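Local coordinates for protein inositol monophosphatase (Staphylococcus aureus, PDB 5DW8) that probably hydrolyses myo-inositol monophosphates to inositol and phosphate with the help of metal ions, and here binds adenosine-2'-monophosphate and two calcium ions, at residues V89-D94 / Q213-A218; G121-V126 / A192-V197; Y207-L212 / N245-G250. All blocks are in the same frame, centred on the assembly; numbering follows the deposited sequence.

How the contacts relate
All three contacts converge on adenosine-2'-monophosphate, each from a different part of the fold. Contact 1 holds the calcium ions and the phosphate end, contact 2 brings a helix start to the ribose, and contact 3 supplies Arg211, whose guanidinium lies against a face of the adenine. Contacts 1 and 2 have centres about 9 Å apart and are joined by Asp94, whose OD2 lies 2.8 Å from Ala193 N. Contact 3 is farther off, its centre about 14 Å from that of contact 1 and about 15 Å from that of contact 2. Segment 207-212 is followed directly in the chain by 213-218, and Phe217 CD2 packs 3.8 Å from Ile247 CD1, while Ala192 CB meets Leu212 CD2 at 3.6 Å.

Contact 1: V89-D94 / Q213-A218; sequences VVDPID and QPWDFA. With CA (calcium ion), chain E; CA (calcium ion), chain C; 2AM (adenosine-2'-monophosphate), chain D.
Val89 of strand 86-91 sets its CG1 3.7 Å from Ala218 CB, an aliphatic contact between the strand and the first turn of helix 214-226; the fit of its CG2 to Trp215 is doubtful. Trp215 CB sits 3.3 Å from Val90 O, and the indole approaches Asp91 CB obliquely with CD1. A water bridges Val89 O and Trp215 O. Further on, the contact turns from apolar to ionic. Asp91 has CG anti to its backbone N (chi1 -179°), which sends the carboxylate toward the ligand, where its two oxygens split between the metals: OD2 binds one calcium ion at 2.2 Å and OD1 the other at 2.3 Å. Asp216 OD2 binds the first ion at 2.3 Å. That shared cation probably offsets the charge of Asp91 OD2 and Asp216 OD2, 2.9 Å apart, whose carboxylate planes stand 63° apart. Ile93 O also binds the second ion, and 2AM O3P bridges both. Asp94 OD1 accepts the bond from 2AM O3' at 2.6 Å. The ester oxygen 2AM O2' binds the first ion at 2.6 Å. The calcium ions probably mark the catalytic metal sites, usually magnesium in this family, consistent with metal-assisted ester cleavage at its DPxDGT and WD motifs.

Contact 2: G121-V126 / A192-V197; sequences GFVYDV and AALEIV. With 2AM (adenosine-2'-monophosphate), chain D.
In the layered core of the inositol monophosphatase fold, strand 117-125 of the larger sheet meets the start of helix 192-200, Val123 packing on Ala193, Leu194 and Val197. Strand and helix segments cross at 108° with axes 8.9 Å apart. Most of the strand's contact comes from Val123. Its CG1 meets Val197 CG2 alone, at 3.5 Å, the two side chains sliding past each other in opposite directions. CG2 is in contact with all three helix residues: it touches Leu194 CD2 at 3.9 Å, Ala193 CB at 4.0 Å, and Val197 CG2 as well. Leu194 starts off across the flank of the helix, but CG stands anti to its carbonyl carbon (chi1 -72°) and the chain runs on extended, which carries CD2 back to the strand and to within 4.1 Å of Asp125 CB. Asp125 OD1 accepts a bond from Ala128 N. Polar work is done at the helix start, where Ala192 N donates to 2AM O3' at 3.0 Å and 168°, nearly straight, and Ala193 N is held by Asp94 OD2. The positive end of the helix would probably favour the Asp94 carboxylate bound there. Phe122 and Tyr124, on the reverse face of the strand, pack on helix 11-32, and helix 192-200 also touches Tyr207 of the second sheet: a helix layer sandwiched between two sheets, as in the five-layered alpha-beta-alpha-beta-alpha sandwich of this family.

Contact 3: Y207-L212 / N245-G250; sequences YMTPRL and NSILVG. With 2AM (adenosine-2'-monophosphate), chain D.
At the edge of the Tyr207 ring, in its plane, sits Val249 CG2, 3.6 Å from CD2; Ile247 CG2 comes to the same ring obliquely and farther off. Tyr207 and Val249 lie side by side, pointing the same way, because they are directly paired across the strands on one face of the sheet; CG of Tyr207, anti to its backbone N (chi1 164°), puts the ring beside the carbonyl carbon. The other flat group, the guanidinium of Arg211, has adenine of 2AM over one face: CZ is 3.3 Å from 2AM C4, and NH2 reaches within 3.0 Å of 2AM O4'. Bends at chi2 and chi3 fold the arginine over the base. Strands 206-209 and 245-250 form an antiparallel pair inside the five-stranded sheet. Tyr207 with Val249 and Thr209 with Ile247 are hydrogen-bonded pairs, each with two backbone bonds, such as Val249 N to Tyr207 O at 2.8 Å and 166°. Past Thr209 the register slips by one residue, a beta bulge at the corner made by Pro210, and pairing resumes at Leu212 with Asn245 N to Leu212 O at 3.1 Å and a weak return bond. Ile247 spans this break: its CB is 3.7 Å from Thr209 CG2, and CG1, placed beside the backbone N, is 3.6 Å from Leu212 CB, Leu212 and Ile247 crossing at about a right angle. Tyr207 and Val249 face helix 192-200. On the reverse face, Met208 CB touches Leu248 CD1 at 4.1 Å; helix 172-182 packs against Met208 and helix 252-263 against Leu248.

Contact 1: V89-D94 / Q213-A218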
loop_
_atom_site.group_PDB
_atom_site.type_symbol
_atom_site.label_atom_id
_atom_site.label_comp_id
_atom_site.label_asym_id
_atom_site.label_seq_id
_atom_site.Cartn_x
_atom_site.Cartn_y
_atom_site.Cartn_z
ATOM N N VAL A 89 19.024 13.524 11.955
ATOM C CA VAL A 89 18.604 13.596 10.559
ATOM C C VAL A 89 17.139 13.267 10.475
ATOM O O VAL A 89 16.688 12.156 10.813
ATOM C CB VAL A 89 19.527 12.843 9.539
ATOM C CG1 VAL A 89 20.419 11.807 10.189
ATOM C CG2 VAL A 89 18.770 12.299 8.337
ATOM N N VAL A 90 16.384 14.279 10.066
ATOM C CA VAL A 90 14.957 14.232 10.206
ATOM C C VAL A 90 14.254 14.559 8.917
ATOM O O VAL A 90 14.713 15.402 8.138
ATOM C CB VAL A 90 14.468 15.126 11.384
ATOM C CG1 VAL A 90 15.533 16.117 11.803
ATOM C CG2 VAL A 90 13.144 15.839 11.088
ATOM N N ASP A 91 13.145 13.876 8.696
ATOM C CA ASP A 91 12.232 14.216 7.598
ATOM C C ASP A 91 10.885 14.428 8.231
ATOM O O ASP A 91 10.342 13.499 8.799
ATOM C CB ASP A 91 12.139 13.079 6.593
ATOM C CG ASP A 91 11.222 13.412 5.430
ATOM O OD1 ASP A 91 10.646 14.532 5.420
ATOM O OD2 ASP A 91 11.074 12.537 4.520
ATOM N N PRO A 92 10.343 15.649 8.173
ATOM C CA PRO A 92 9.220 15.789 9.060
ATOM C C PRO A 92 8.038 15.089 8.469
ATOM O O PRO A 92 7.262 14.559 9.226
ATOM C CB PRO A 92 9.022 17.305 9.181
ATOM C CG PRO A 92 10.132 17.932 8.451
ATOM C CD PRO A 92 10.617 16.906 7.463
ATOM N N ILE A 93 7.899 15.080 7.137
ATOM C CA ILE A 93 6.885 14.251 6.474
ATOM C C ILE A 93 7.435 13.388 5.313
ATOM O O ILE A 93 7.644 13.871 4.193
ATOM C CB ILE A 93 5.682 15.083 5.978
ATOM C CG1 ILE A 93 4.940 15.712 7.162
ATOM C CG2 ILE A 93 4.685 14.213 5.208
ATOM C CD1 ILE A 93 5.280 17.157 7.403
ATOM N N ASP A 94 7.659 12.107 5.594
ATOM C CA ASP A 94 7.881 11.146 4.548
ATOM C C ASP A 94 6.542 10.650 4.043
ATOM O O ASP A 94 5.767 10.078 4.811
ATOM C CB ASP A 94 8.716 9.976 5.048
ATOM C CG ASP A 94 9.335 9.199 3.916
ATOM O OD1 ASP A 94 9.733 9.815 2.928
ATOM O OD2 ASP A 94 9.387 7.973 3.999
ATOM N N GLN A 213 17.137 10.227 0.100
ATOM C CA GLN A 213 18.017 11.149 0.772
ATOM C C GLN A 213 18.179 10.678 2.176
ATOM O O GLN A 213 17.314 9.987 2.703
ATOM C CB GLN A 213 17.424 12.571 0.713
ATOM C CG GLN A 213 17.494 13.196 -0.698
ATOM C CD GLN A 213 18.748 14.037 -0.896
ATOM O OE1 GLN A 213 19.802 13.748 -0.336
ATOM N NE2 GLN A 213 18.626 15.104 -1.672
ATOM N N PRO A 214 19.287 11.043 2.801
ATOM C CA PRO A 214 19.642 10.635 4.162
ATOM C C PRO A 214 18.488 10.572 5.180
ATOM O O PRO A 214 18.391 9.595 5.917
ATOM C CB PRO A 214 20.653 11.702 4.579
ATOM C CG PRO A 214 21.295 12.102 3.304
ATOM C CD PRO A 214 20.249 12.014 2.248
ATOM N N TRP A 215 17.671 11.613 5.257
ATOM C CA TRP A 215 16.525 11.668 6.185
ATOM C C TRP A 215 15.450 10.617 5.920
ATOM O O TRP A 215 14.726 10.223 6.843
ATOM C CB TRP A 215 15.878 13.070 6.190
ATOM C CG TRP A 215 15.672 13.648 4.822
ATOM C CD1 TRP A 215 14.648 13.375 3.954
ATOM C CD2 TRP A 215 16.516 14.590 4.154
ATOM N NE1 TRP A 215 14.807 14.072 2.796
ATOM C CE2 TRP A 215 15.945 14.835 2.891
ATOM C CE3 TRP A 215 17.688 15.259 4.506
ATOM C CZ2 TRP A 215 16.520 15.718 1.966
ATOM C CZ3 TRP A 215 18.257 16.162 3.586
ATOM C CH2 TRP A 215 17.671 16.373 2.331
ATOM N N ASP A 216 15.322 10.176 4.673
ATOM C CA ASP A 216 14.353 9.127 4.340
ATOM C C ASP A 216 14.709 7.727 4.869
ATOM O O ASP A 216 13.802 6.915 5.066
ATOM C CB ASP A 216 14.198 8.996 2.829
ATOM C CG ASP A 216 13.458 10.166 2.204
ATOM O OD1 ASP A 216 13.915 10.615 1.095
ATOM O OD2 ASP A 216 12.450 10.622 2.815
ATOM N N PHE A 217 16.002 7.432 5.071
ATOM C CA PHE A 217 16.403 6.118 5.593
ATOM C C PHE A 217 17.100 6.146 6.959
ATOM O O PHE A 217 17.406 5.125 7.523
ATOM C CB PHE A 217 17.269 5.378 4.576
ATOM C CG PHE A 217 18.499 6.122 4.131
ATOM C CD1 PHE A 217 19.608 6.232 4.955
ATOM C CD2 PHE A 217 18.557 6.686 2.867
ATOM C CE1 PHE A 217 20.748 6.894 4.540
ATOM C CE2 PHE A 217 19.686 7.346 2.434
ATOM C CZ PHE A 217 20.793 7.448 3.269
ATOM N N ALA A 218 17.358 7.329 7.476
ATOM C CA ALA A 218 18.148 7.472 8.675
ATOM C C ALA A 218 17.492 6.760 9.827
ATOM O O ALA A 218 18.090 5.832 10.377
ATOM C CB ALA A 218 18.356 8.941 9.001
HETATM CA CA CA E . 11.139 12.384 2.277
HETATM CA CA CA C . 9.545 15.048 3.506
HETATM P P 2AM D . 8.899 12.643 0.484
HETATM O O1P 2AM D . 7.429 12.002 0.605
HETATM O O2P 2AM D . 8.900 13.449 -0.930
HETATM O O3P 2AM D . 9.149 13.486 1.686
HETATM C "C5'" 2AM D . 8.022 8.564 -2.535
HETATM O "O5'" 2AM D . 7.189 7.398 -2.650
HETATM C "C4'" 2AM D . 9.075 8.213 -1.491
HETATM O "O4'" 2AM D . 10.425 8.507 -1.995
HETATM C "C3'" 2AM D . 8.934 9.086 -0.266
HETATM O "O3'" 2AM D . 9.578 8.407 0.803
HETATM C "C2'" 2AM D . 9.678 10.347 -0.763
HETATM O "O2'" 2AM D . 9.944 11.355 0.264
HETATM C "C1'" 2AM D . 10.938 9.698 -1.296
HETATM N N9 2AM D . 11.736 10.565 -2.236
HETATM C C8 2AM D . 13.046 10.819 -2.127
HETATM N N7 2AM D . 13.418 11.600 -3.144
HETATM C C5 2AM D . 12.335 11.834 -3.888
HETATM C C6 2AM D . 12.171 12.555 -5.008
HETATM N N6 2AM D . 13.261 13.156 -5.483
HETATM N N1 2AM D . 10.973 12.662 -5.630
HETATM C C2 2AM D . 9.869 11.998 -5.071
HETATM N N3 2AM D . 10.069 11.249 -3.892
HETATM C C4 2AM D . 11.293 11.191 -3.329
HETATM O O HOH W 1 15.447 9.956 9.372
#

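Contact 2: G121-V126 / A192-V197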
loop_
_atom_site.group_PDB
_atom_site.type_symbol
_atom_site.label_atom_id
_atom_site.label_comp_id
_atom_site.label_asym_id
_atom_site.label_seq_id
_atom_site.Cartn_x
_atom_site.Cartn_y
_atom_site.Cartn_z
ATOM N N GLY A 121 16.927 5.311 16.180
ATOM C CA GLY A 121 16.049 5.552 15.020
ATOM C C GLY A 121 14.601 5.611 15.495
ATOM O O GLY A 121 14.237 4.980 16.495
ATOM N N PHE A 122 13.790 6.425 14.822
ATOM C CA PHE A 122 12.355 6.516 15.105
ATOM C C PHE A 122 11.653 6.808 13.807
ATOM O O PHE A 122 12.065 7.694 13.054
ATOM C CB PHE A 122 11.991 7.658 16.079
ATOM C CG PHE A 122 12.805 7.685 17.343
ATOM C CD1 PHE A 122 12.326 7.075 18.511
ATOM C CD2 PHE A 122 14.052 8.317 17.368
ATOM C CE1 PHE A 122 13.071 7.111 19.682
ATOM C CE2 PHE A 122 14.817 8.345 18.541
ATOM C CZ PHE A 122 14.327 7.746 19.697
ATOM N N VAL A 123 10.595 6.059 13.542
ATOM C CA VAL A 123 9.671 6.429 12.490
ATOM C C VAL A 123 8.237 6.278 13.011
ATOM O O VAL A 123 7.810 5.215 13.487
ATOM C CB VAL A 123 10.033 5.819 11.082
ATOM C CG1 VAL A 123 11.053 4.726 11.167
ATOM C CG2 VAL A 123 8.826 5.389 10.284
ATOM N N TYR A 124 7.516 7.391 12.966
ATOM C CA TYR A 124 6.214 7.496 13.584
ATOM C C TYR A 124 5.095 7.607 12.560
ATOM O O TYR A 124 4.954 8.625 11.911
ATOM C CB TYR A 124 6.220 8.727 14.499
ATOM C CG TYR A 124 4.973 8.953 15.315
ATOM C CD1 TYR A 124 4.343 7.914 15.977
ATOM C CD2 TYR A 124 4.469 10.213 15.466
ATOM C CE1 TYR A 124 3.218 8.133 16.747
ATOM C CE2 TYR A 124 3.343 10.453 16.222
ATOM C CZ TYR A 124 2.728 9.418 16.854
ATOM O OH TYR A 124 1.627 9.695 17.566
ATOM N N ASP A 125 4.273 6.573 12.444
ATOM C CA ASP A 125 3.102 6.646 11.584
ATOM C C ASP A 125 2.058 7.507 12.266
ATOM O O ASP A 125 1.246 7.037 13.071
ATOM C CB ASP A 125 2.546 5.245 11.277
ATOM C CG ASP A 125 1.342 5.277 10.372
ATOM O OD1 ASP A 125 0.674 6.305 10.285
ATOM O OD2 ASP A 125 1.025 4.275 9.742
ATOM N N VAL A 126 2.047 8.773 11.903
ATOM C CA VAL A 126 1.241 9.742 12.647
ATOM C C VAL A 126 -0.190 9.235 12.772
ATOM O O VAL A 126 -0.684 9.014 13.869
ATOM C CB VAL A 126 1.271 11.160 12.010
ATOM C CG1 VAL A 126 0.408 12.108 12.822
ATOM C CG2 VAL A 126 2.703 11.699 11.918
ATOM N N ALA A 192 9.063 5.736 2.023
ATOM C CA ALA A 192 10.300 4.926 2.171
ATOM C C ALA A 192 10.595 4.536 3.603
ATOM O O ALA A 192 11.089 3.438 3.850
ATOM C CB ALA A 192 11.519 5.654 1.600
ATOM N N ALA A 193 10.356 5.441 4.532
ATOM C CA ALA A 193 10.614 5.136 5.936
ATOM C C ALA A 193 9.670 4.027 6.440
ATOM O O ALA A 193 10.096 3.066 7.031
ATOM C CB ALA A 193 10.455 6.392 6.766
ATOM N N LEU A 194 8.386 4.154 6.176
ATOM C CA LEU A 194 7.439 3.109 6.564
ATOM C C LEU A 194 7.718 1.788 5.842
ATOM O O LEU A 194 7.549 0.733 6.438
ATOM C CB LEU A 194 5.990 3.554 6.297
ATOM C CG LEU A 194 5.421 4.618 7.231
ATOM C CD1 LEU A 194 4.003 4.953 6.828
ATOM C CD2 LEU A 194 5.487 4.164 8.699
ATOM N N GLU A 195 8.153 1.841 4.577
ATOM C CA GLU A 195 8.468 0.624 3.825
ATOM C C GLU A 195 9.734 -0.092 4.348
ATOM O O GLU A 195 9.759 -1.323 4.427
ATOM C CB GLU A 195 8.511 0.913 2.305
ATOM C CG GLU A 195 7.123 0.982 1.673
ATOM C CD GLU A 195 7.092 1.491 0.227
ATOM O OE1 GLU A 195 7.081 2.714 -0.038
ATOM O OE2 GLU A 195 7.038 0.655 -0.678
ATOM N N ILE A 196 10.790 0.669 4.688
ATOM C CA ILE A 196 11.944 0.147 5.476
ATOM C C ILE A 196 11.450 -0.505 6.784
ATOM O O ILE A 196 11.785 -1.642 7.119
ATOM C CB ILE A 196 12.944 1.276 5.785
ATOM C CG1 ILE A 196 13.701 1.643 4.526
ATOM C CG2 ILE A 196 13.963 0.885 6.848
ATOM C CD1 ILE A 196 14.259 3.051 4.558
ATOM N N VAL A 197 10.613 0.236 7.495
ATOM C CA VAL A 197 9.915 -0.269 8.673
ATOM C C VAL A 197 9.164 -1.561 8.306
ATOM O O VAL A 197 9.391 -2.598 8.918
ATOM C CB VAL A 197 8.991 0.835 9.258
ATOM C CG1 VAL A 197 7.684 0.280 9.773
ATOM C CG2 VAL A 197 9.693 1.595 10.369
HETATM P P 2AM D . 8.899 12.643 0.484
HETATM O O1P 2AM D . 7.429 12.002 0.605
HETATM O O2P 2AM D . 8.900 13.449 -0.930
HETATM O O3P 2AM D . 9.149 13.486 1.686
HETATM C "C5'" 2AM D . 8.022 8.564 -2.535
HETATM O "O5'" 2AM D . 7.189 7.398 -2.650
HETATM C "C4'" 2AM D . 9.075 8.213 -1.491
HETATM O "O4'" 2AM D . 10.425 8.507 -1.995
HETATM C "C3'" 2AM D . 8.934 9.086 -0.266
HETATM O "O3'" 2AM D . 9.578 8.407 0.803
HETATM C "C2'" 2AM D . 9.678 10.347 -0.763
HETATM O "O2'" 2AM D . 9.944 11.355 0.264
HETATM C "C1'" 2AM D . 10.938 9.698 -1.296
HETATM N N9 2AM D . 11.736 10.565 -2.236
HETATM C C8 2AM D . 13.046 10.819 -2.127
HETATM N N7 2AM D . 13.418 11.600 -3.144
HETATM C C5 2AM D . 12.335 11.834 -3.888
HETATM C C6 2AM D . 12.171 12.555 -5.008
HETATM N N6 2AM D . 13.261 13.156 -5.483
HETATM N N1 2AM D . 10.973 12.662 -5.630
HETATM C C2 2AM D . 9.869 11.998 -5.071
HETATM N N3 2AM D . 10.069 11.249 -3.892
HETATM C C4 2AM D . 11.293 11.191 -3.329
#

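Contact 3: Y207-L212 / N245-G250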
loop_
_atom_site.group_PDB
_atom_site.type_symbol
_atom_site.label_atom_id
_atom_site.label_comp_id
_atom_site.label_asym_id
_atom_site.label_seq_id
_atom_site.Cartn_x
_atom_site.Cartn_y
_atom_site.Cartn_z
ATOM N N TYR A 207 12.598 -4.018 -0.041
ATOM C CA TYR A 207 12.189 -2.714 -0.589
ATOM C C TYR A 207 13.356 -2.101 -1.399
ATOM O O TYR A 207 14.544 -2.262 -1.056
ATOM C CB TYR A 207 11.646 -1.776 0.505
ATOM C CG TYR A 207 11.553 -0.320 0.111
ATOM C CD1 TYR A 207 10.632 0.116 -0.832
ATOM C CD2 TYR A 207 12.403 0.633 0.690
ATOM C CE1 TYR A 207 10.563 1.464 -1.194
ATOM C CE2 TYR A 207 12.324 1.961 0.357
ATOM C CZ TYR A 207 11.409 2.394 -0.578
ATOM O OH TYR A 207 11.368 3.750 -0.914
ATOM N N MET A 208 13.031 -1.471 -2.512
ATOM C CA MET A 208 14.075 -0.908 -3.328
ATOM C C MET A 208 13.599 0.332 -4.042
ATOM O O MET A 208 12.398 0.534 -4.251
ATOM C CB MET A 208 14.682 -1.963 -4.270
ATOM C CG MET A 208 13.901 -2.333 -5.527
ATOM S SD MET A 208 13.903 -4.126 -5.897
ATOM C CE MET A 208 12.996 -4.726 -4.460
ATOM N N THR A 209 14.568 1.206 -4.306
ATOM C CA THR A 209 14.368 2.443 -5.026
ATOM C C THR A 209 15.735 3.003 -5.411
ATOM O O THR A 209 16.701 2.829 -4.686
ATOM C CB THR A 209 13.624 3.499 -4.214
ATOM O OG1 THR A 209 13.537 4.705 -4.981
ATOM C CG2 THR A 209 14.348 3.813 -2.940
ATOM N N PRO A 210 15.811 3.665 -6.570
ATOM C CA PRO A 210 17.056 4.217 -7.093
ATOM C C PRO A 210 17.544 5.499 -6.464
ATOM O O PRO A 210 18.658 5.890 -6.716
ATOM C CB PRO A 210 16.718 4.520 -8.553
ATOM C CG PRO A 210 15.224 4.607 -8.597
ATOM C CD PRO A 210 14.759 3.612 -7.592
ATOM N N ARG A 211 16.712 6.176 -5.688
ATOM C CA ARG A 211 17.108 7.475 -5.136
ATOM C C ARG A 211 16.361 7.775 -3.874
ATOM O O ARG A 211 15.149 7.618 -3.816
ATOM C CB ARG A 211 16.908 8.621 -6.143
ATOM C CG ARG A 211 15.674 8.484 -7.042
ATOM C CD ARG A 211 14.492 9.394 -6.664
ATOM N NE ARG A 211 13.572 8.758 -5.711
ATOM C CZ ARG A 211 12.264 8.996 -5.640
ATOM N NH1 ARG A 211 11.663 9.837 -6.484
ATOM N NH2 ARG A 211 11.537 8.357 -4.728
ATOM N N LEU A 212 17.112 8.214 -2.877
ATOM C CA LEU A 212 16.582 8.525 -1.554
ATOM C C LEU A 212 17.606 9.427 -0.827
ATOM O O LEU A 212 18.811 9.390 -1.100
ATOM C CB LEU A 212 16.360 7.231 -0.772
ATOM C CG LEU A 212 15.061 7.105 0.006
ATOM C CD1 LEU A 212 13.840 7.091 -0.914
ATOM C CD2 LEU A 212 15.085 5.877 0.905
ATOM N N ASN A 245 21.527 8.295 -2.167
ATOM C CA ASN A 245 21.903 7.012 -2.746
ATOM C C ASN A 245 20.708 6.224 -3.230
ATOM O O ASN A 245 19.565 6.623 -3.015
ATOM C CB ASN A 245 22.710 6.160 -1.736
ATOM C CG ASN A 245 23.921 5.475 -2.374
ATOM O OD1 ASN A 245 23.859 4.919 -3.500
ATOM N ND2 ASN A 245 25.035 5.487 -1.649
ATOM N N SER A 246 21.003 5.110 -3.895
ATOM C CA SER A 246 20.030 4.112 -4.250
ATOM C C SER A 246 19.883 3.178 -3.056
ATOM O O SER A 246 20.653 3.270 -2.126
ATOM C CB SER A 246 20.477 3.354 -5.494
ATOM O OG SER A 246 21.723 2.706 -5.302
ATOM N N ILE A 247 18.878 2.307 -3.062
ATOM C CA ILE A 247 18.468 1.635 -1.861
ATOM C C ILE A 247 18.002 0.241 -2.223
ATOM O O ILE A 247 17.193 0.100 -3.115
ATOM C CB ILE A 247 17.286 2.390 -1.205
ATOM C CG1 ILE A 247 17.643 3.867 -0.895
ATOM C CG2 ILE A 247 16.719 1.618 -0.007
ATOM C CD1 ILE A 247 18.781 4.092 0.093
ATOM N N LEU A 248 18.507 -0.774 -1.522
ATOM C CA LEU A 248 17.958 -2.140 -1.546
ATOM C C LEU A 248 17.959 -2.643 -0.099
ATOM O O LEU A 248 19.015 -2.691 0.539
ATOM C CB LEU A 248 18.824 -3.035 -2.421
ATOM C CG LEU A 248 18.570 -4.527 -2.387
ATOM C CD1 LEU A 248 17.181 -4.885 -2.925
ATOM C CD2 LEU A 248 19.669 -5.228 -3.164
ATOM N N VAL A 249 16.767 -2.933 0.430
ATOM C CA VAL A 249 16.579 -3.389 1.814
ATOM C C VAL A 249 15.787 -4.710 1.787
ATOM O O VAL A 249 14.881 -4.886 0.967
ATOM C CB VAL A 249 15.919 -2.334 2.764
ATOM C CG1 VAL A 249 16.827 -1.144 2.970
ATOM C CG2 VAL A 249 14.578 -1.828 2.272
ATOM N N GLY A 250 16.173 -5.659 2.636
ATOM C CA GLY A 250 15.513 -6.946 2.673
ATOM C C GLY A 250 16.114 -7.784 3.774
ATOM O O GLY A 250 17.099 -7.383 4.373
HETATM P P 2AM D . 8.899 12.643 0.484
HETATM O O1P 2AM D . 7.429 12.002 0.605
HETATM O O2P 2AM D . 8.900 13.449 -0.930
HETATM O O3P 2AM D . 9.149 13.486 1.686
HETATM C "C5'" 2AM D . 8.022 8.564 -2.535
HETATM O "O5'" 2AM D . 7.189 7.398 -2.650
HETATM C "C4'" 2AM D . 9.075 8.213 -1.491
HETATM O "O4'" 2AM D . 10.425 8.507 -1.995
HETATM C "C3'" 2AM D . 8.934 9.086 -0.266
HETATM O "O3'" 2AM D . 9.578 8.407 0.803
HETATM C "C2'" 2AM D . 9.678 10.347 -0.763
HETATM O "O2'" 2AM D . 9.944 11.355 0.264
HETATM C "C1'" 2AM D . 10.938 9.698 -1.296
HETATM N N9 2AM D . 11.736 10.565 -2.236
HETATM C C8 2AM D . 13.046 10.819 -2.127
HETATM N N7 2AM D . 13.418 11.600 -3.144
HETATM C C5 2AM D . 12.335 11.834 -3.888
HETATM C C6 2AM D . 12.171 12.555 -5.008
HETATM N N6 2AM D . 13.261 13.156 -5.483
HETATM N N1 2AM D . 10.973 12.662 -5.630
HETATM C C2 2AM D . 9.869 11.998 -5.071
HETATM N N3 2AM D . 10.069 11.249 -3.892
HETATM C C4 2AM D . 11.293 11.191 -3.329
#